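PDB 2WL9: catechol 2,3-dioxygenase from Rhodococcus sp., which probably cleaves the aromatic ring of catechols next to the paired hydroxyl groups, using iron and molecular oxygen, in the breakdown of aromatic hydrocarbons. Local coordinates for residues Q31-G36 with Y42-R47. Sequence-based numbering, arbitrary orientation.
Sequences QVVDDG and YLRMDR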
ATOM      1  N   GLN C  31     -34.782   3.354   6.790  1.00 17.45           N
ATOM      2  CA  GLN C  31     -35.618   2.183   6.996  1.00 17.54           C
ATOM      3  C   GLN C  31     -36.606   2.447   8.115  1.00 17.76           C
ATOM      4  O   GLN C  31     -36.215   2.834   9.214  1.00 17.70           O
ATOM      5  CB  GLN C  31     -34.766   0.959   7.337  1.00 17.24           C
ATOM      6  CG  GLN C  31     -35.579  -0.326   7.455  1.00 17.01           C
ATOM      7  CD  GLN C  31     -34.728  -1.540   7.751  1.00 18.21           C
ATOM      8  OE1 GLN C  31     -33.514  -1.439   7.917  1.00 18.82           O
ATOM      9  NE2 GLN C  31     -35.369  -2.700   7.828  1.00 17.53           N
ATOM     10  N   VAL C  32     -37.888   2.245   7.829  1.00 18.40           N
ATOM     11  CA  VAL C  32     -38.919   2.366   8.855  1.00 19.17           C
ATOM     12  C   VAL C  32     -38.925   1.095   9.702  1.00 19.31           C
ATOM     13  O   VAL C  32     -38.955  -0.023   9.171  1.00 19.65           O
ATOM     14  CB  VAL C  32     -40.331   2.618   8.252  1.00 19.60           C
ATOM     15  CG1 VAL C  32     -41.392   2.564   9.327  1.00 19.74           C
ATOM     16  CG2 VAL C  32     -40.386   3.972   7.537  1.00 19.65           C
ATOM     17  N   VAL C  33     -38.892   1.289  11.017  1.00 19.72           N
ATOM     18  CA  VAL C  33     -38.920   0.200  11.990  1.00 20.23           C
ATOM     19  C   VAL C  33     -40.111   0.405  12.934  1.00 20.42           C
ATOM     20  O   VAL C  33     -40.172   1.398  13.659  1.00 19.53           O
ATOM     21  CB  VAL C  33     -37.591   0.123  12.783  1.00 20.03           C
ATOM     22  CG1 VAL C  33     -37.653  -0.967  13.854  1.00 19.87           C
ATOM     23  CG2 VAL C  33     -36.408  -0.119  11.838  1.00 20.97           C
ATOM     24  N   ASP C  34     -41.063  -0.531  12.900  1.00 21.45           N
ATOM     25  CA  ASP C  34     -42.265  -0.458  13.741  1.00 22.54           C
ATOM     26  C   ASP C  34     -42.327  -1.654  14.675  1.00 22.95           C
ATOM     27  O   ASP C  34     -42.604  -2.776  14.247  1.00 23.38           O
ATOM     28  CB  ASP C  34     -43.526  -0.398  12.866  1.00 22.93           C
ATOM     29  CG  ASP C  34     -44.791  -0.070  13.659  1.00 24.49           C
ATOM     30  OD1 ASP C  34     -44.834  -0.277  14.892  1.00 23.13           O
ATOM     31  OD2 ASP C  34     -45.761   0.393  13.022  1.00 26.15           O
ATOM     32  N   ASP C  35     -42.083  -1.403  15.956  1.00 23.22           N
ATOM     33  CA  ASP C  35     -42.059  -2.459  16.961  1.00 23.99           C
ATOM     34  C   ASP C  35     -43.409  -2.662  17.644  1.00 24.42           C
ATOM     35  O   ASP C  35     -43.509  -3.385  18.638  1.00 25.09           O
ATOM     36  CB  ASP C  35     -40.956  -2.190  17.984  1.00 23.71           C
ATOM     37  CG  ASP C  35     -39.565  -2.400  17.404  1.00 23.74           C
ATOM     38  OD1 ASP C  35     -39.416  -3.228  16.474  1.00 23.58           O
ATOM     39  OD2 ASP C  35     -38.626  -1.736  17.879  1.00 23.64           O
ATOM     40  N   GLY C  36     -44.439  -2.023  17.101  1.00 24.84           N
ATOM     41  CA  GLY C  36     -45.805  -2.215  17.568  1.00 25.26           C
ATOM     42  C   GLY C  36     -46.166  -1.313  18.726  1.00 25.79           C
ATOM     43  O   GLY C  36     -47.196  -1.502  19.366  1.00 25.99           O
ATOM     44  N   TYR C  42     -39.693   4.183  14.366  1.00 17.71           N
ATOM     45  CA  TYR C  42     -38.270   4.524  14.298  1.00 17.38           C
ATOM     46  C   TYR C  42     -37.766   4.628  12.865  1.00 17.21           C
ATOM     47  O   TYR C  42     -38.283   3.977  11.955  1.00 17.75           O
ATOM     48  CB  TYR C  42     -37.409   3.495  15.045  1.00 17.23           C
ATOM     49  CG  TYR C  42     -37.846   3.191  16.462  1.00 17.19           C
ATOM     50  CD1 TYR C  42     -37.219   3.789  17.555  1.00 16.78           C
ATOM     51  CD2 TYR C  42     -38.889   2.298  16.702  1.00 17.59           C
ATOM     52  CE1 TYR C  42     -37.634   3.513  18.856  1.00 17.41           C
ATOM     53  CE2 TYR C  42     -39.311   2.018  17.981  1.00 18.15           C
ATOM     54  CZ  TYR C  42     -38.682   2.621  19.055  1.00 18.67           C
ATOM     55  OH  TYR C  42     -39.118   2.323  20.318  1.00 18.93           O
ATOM     56  N   LEU C  43     -36.736   5.443  12.676  1.00 16.98           N
ATOM     57  CA  LEU C  43     -36.061   5.501  11.389  1.00 16.79           C
ATOM     58  C   LEU C  43     -34.654   4.959  11.566  1.00 16.63           C
ATOM     59  O   LEU C  43     -33.917   5.392  12.438  1.00 16.48           O
ATOM     60  CB  LEU C  43     -36.045   6.931  10.839  1.00 16.75           C
ATOM     61  CG  LEU C  43     -37.407   7.596  10.606  1.00 17.09           C
ATOM     62  CD1 LEU C  43     -37.239   9.100  10.338  1.00 16.19           C
ATOM     63  CD2 LEU C  43     -38.189   6.928   9.482  1.00 16.31           C
ATOM     64  N   ARG C  44     -34.300   3.998  10.731  1.00 17.17           N
ATOM     65  CA  ARG C  44     -33.022   3.302  10.832  1.00 16.77           C
ATOM     66  C   ARG C  44     -32.142   3.701   9.650  1.00 16.90           C
ATOM     67  O   ARG C  44     -32.635   3.830   8.527  1.00 17.14           O
ATOM     68  CB  ARG C  44     -33.304   1.797  10.844  1.00 16.74           C
ATOM     69  CG  ARG C  44     -32.096   0.903  10.855  1.00 16.03           C
ATOM     70  CD  ARG C  44     -32.524  -0.551  10.885  1.00 17.04           C
ATOM     71  NE  ARG C  44     -31.427  -1.414  11.306  1.00 17.42           N
ATOM     72  CZ  ARG C  44     -31.216  -2.648  10.863  1.00 17.42           C
ATOM     73  NH1 ARG C  44     -32.013  -3.186   9.945  1.00 18.05           N
ATOM     74  NH2 ARG C  44     -30.180  -3.331  11.320  1.00 17.47           N
ATOM     75  N   MET C  45     -30.849   3.913   9.906  1.00 17.11           N
ATOM     76  CA  MET C  45     -29.913   4.350   8.863  1.00 17.11           C
ATOM     77  C   MET C  45     -28.763   3.365   8.649  1.00 17.38           C
ATOM     78  O   MET C  45     -27.998   3.490   7.679  1.00 17.58           O
ATOM     79  CB  MET C  45     -29.313   5.720   9.209  1.00 17.21           C
ATOM     80  CG  MET C  45     -30.311   6.864   9.316  1.00 17.91           C
ATOM     81  SD  MET C  45     -29.528   8.355   9.942  1.00 19.59           S
ATOM     82  CE  MET C  45     -28.406   8.775   8.605  1.00 19.69           C
ATOM     83  N   ASP C  46     -28.629   2.403   9.557  1.00 17.35           N
ATOM     84  CA  ASP C  46     -27.483   1.492   9.561  1.00 17.81           C
ATOM     85  C   ASP C  46     -27.755   0.277  10.445  1.00 17.91           C
ATOM     86  O   ASP C  46     -28.910  -0.055  10.688  1.00 18.22           O
ATOM     87  CB  ASP C  46     -26.200   2.225   9.993  1.00 17.83           C
ATOM     88  CG  ASP C  46     -26.281   2.808  11.408  1.00 18.76           C
ATOM     89  OD1 ASP C  46     -27.298   2.616  12.110  1.00 18.16           O
ATOM     90  OD2 ASP C  46     -25.307   3.475  11.823  1.00 21.71           O
ATOM     91  N   ARG C  47     -26.691  -0.367  10.924  1.00 17.72           N
ATOM     92  CA  ARG C  47     -26.794  -1.549  11.793  1.00 18.26           C
ATOM     93  C   ARG C  47     -27.640  -1.338  13.061  1.00 17.59           C
ATOM     94  O   ARG C  47     -28.320  -2.262  13.516  1.00 17.43           O
ATOM     95  CB  ARG C  47     -25.399  -1.975  12.232  1.00 18.76           C
ATOM     96  CG  ARG C  47     -24.719  -3.076  11.434  1.00 21.55           C
ATOM     97  CD  ARG C  47     -23.567  -3.653  12.291  1.00 24.27           C
ATOM     98  NE  ARG C  47     -22.956  -2.588  13.090  1.00 24.98           N
ATOM     99  CZ  ARG C  47     -22.322  -2.745  14.252  1.00 26.17           C
ATOM    100  NH1 ARG C  47     -22.160  -3.946  14.806  1.00 25.97           N
ATOM    101  NH2 ARG C  47     -21.838  -1.678  14.863  1.00 26.62           N
TER
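Strand 31-33 and the 42-44 part of strand 40-44 run antiparallel at 143°, the axes of these short segments 4.6 Å apart: Q31 with R44 and V33 with Y42 form hydrogen-bonded pairs, and V32 with L43 the non-hydrogen-bonded pair between them. Each hydrogen-bonded pair is closed by two backbone bonds, the straightest running almost linearly from Q31 N to R44 O (2.8 Å). Q31, V33, Y42 and R44 share one face of the sheet. There Q31 and R44, both long enough to reach well beyond the backbone, lie side by side. CG stands anti to the backbone N in both, and their extended chains run out in the same direction until R44 NH1 meets Q31 OE1 at 3.1 Å. This bond is bent, with amide and guanidinium planes 42° apart. Q31 OE1 also accepts from H131 N, and R44 NH1 also donates to S128 O. R44 NH2 gives a straighter bond to R47 O, which lies in the guanidinium plane. R44 NE donates to W48 O, and with the bonds of NH1 and NH2 the guanidinium is gripped at all three nitrogens, which limits its rotation. V33, branched and apolar, sets its CG2 3.8 Å from R44 CB, against the aliphatic part of the arginine. The ring of Y42 turns an edge to V33 O, 3.4 Å from CD2, while its hydroxyl bonds to E37. D35 OD2 passes near the ring at CE2 but is held by R101 and H49. On the other face V32 CG2 touches L43 CD2 (4.2 Å), two aliphatic side chains that also pack on helix 17-24. Together the strands form a beta hairpin at the margin of the N-terminal sheet, within a domain of the vicinal oxygen chelate superfamily; the iron ligands H149, H212, Y253 and E263 all come from later in the chain.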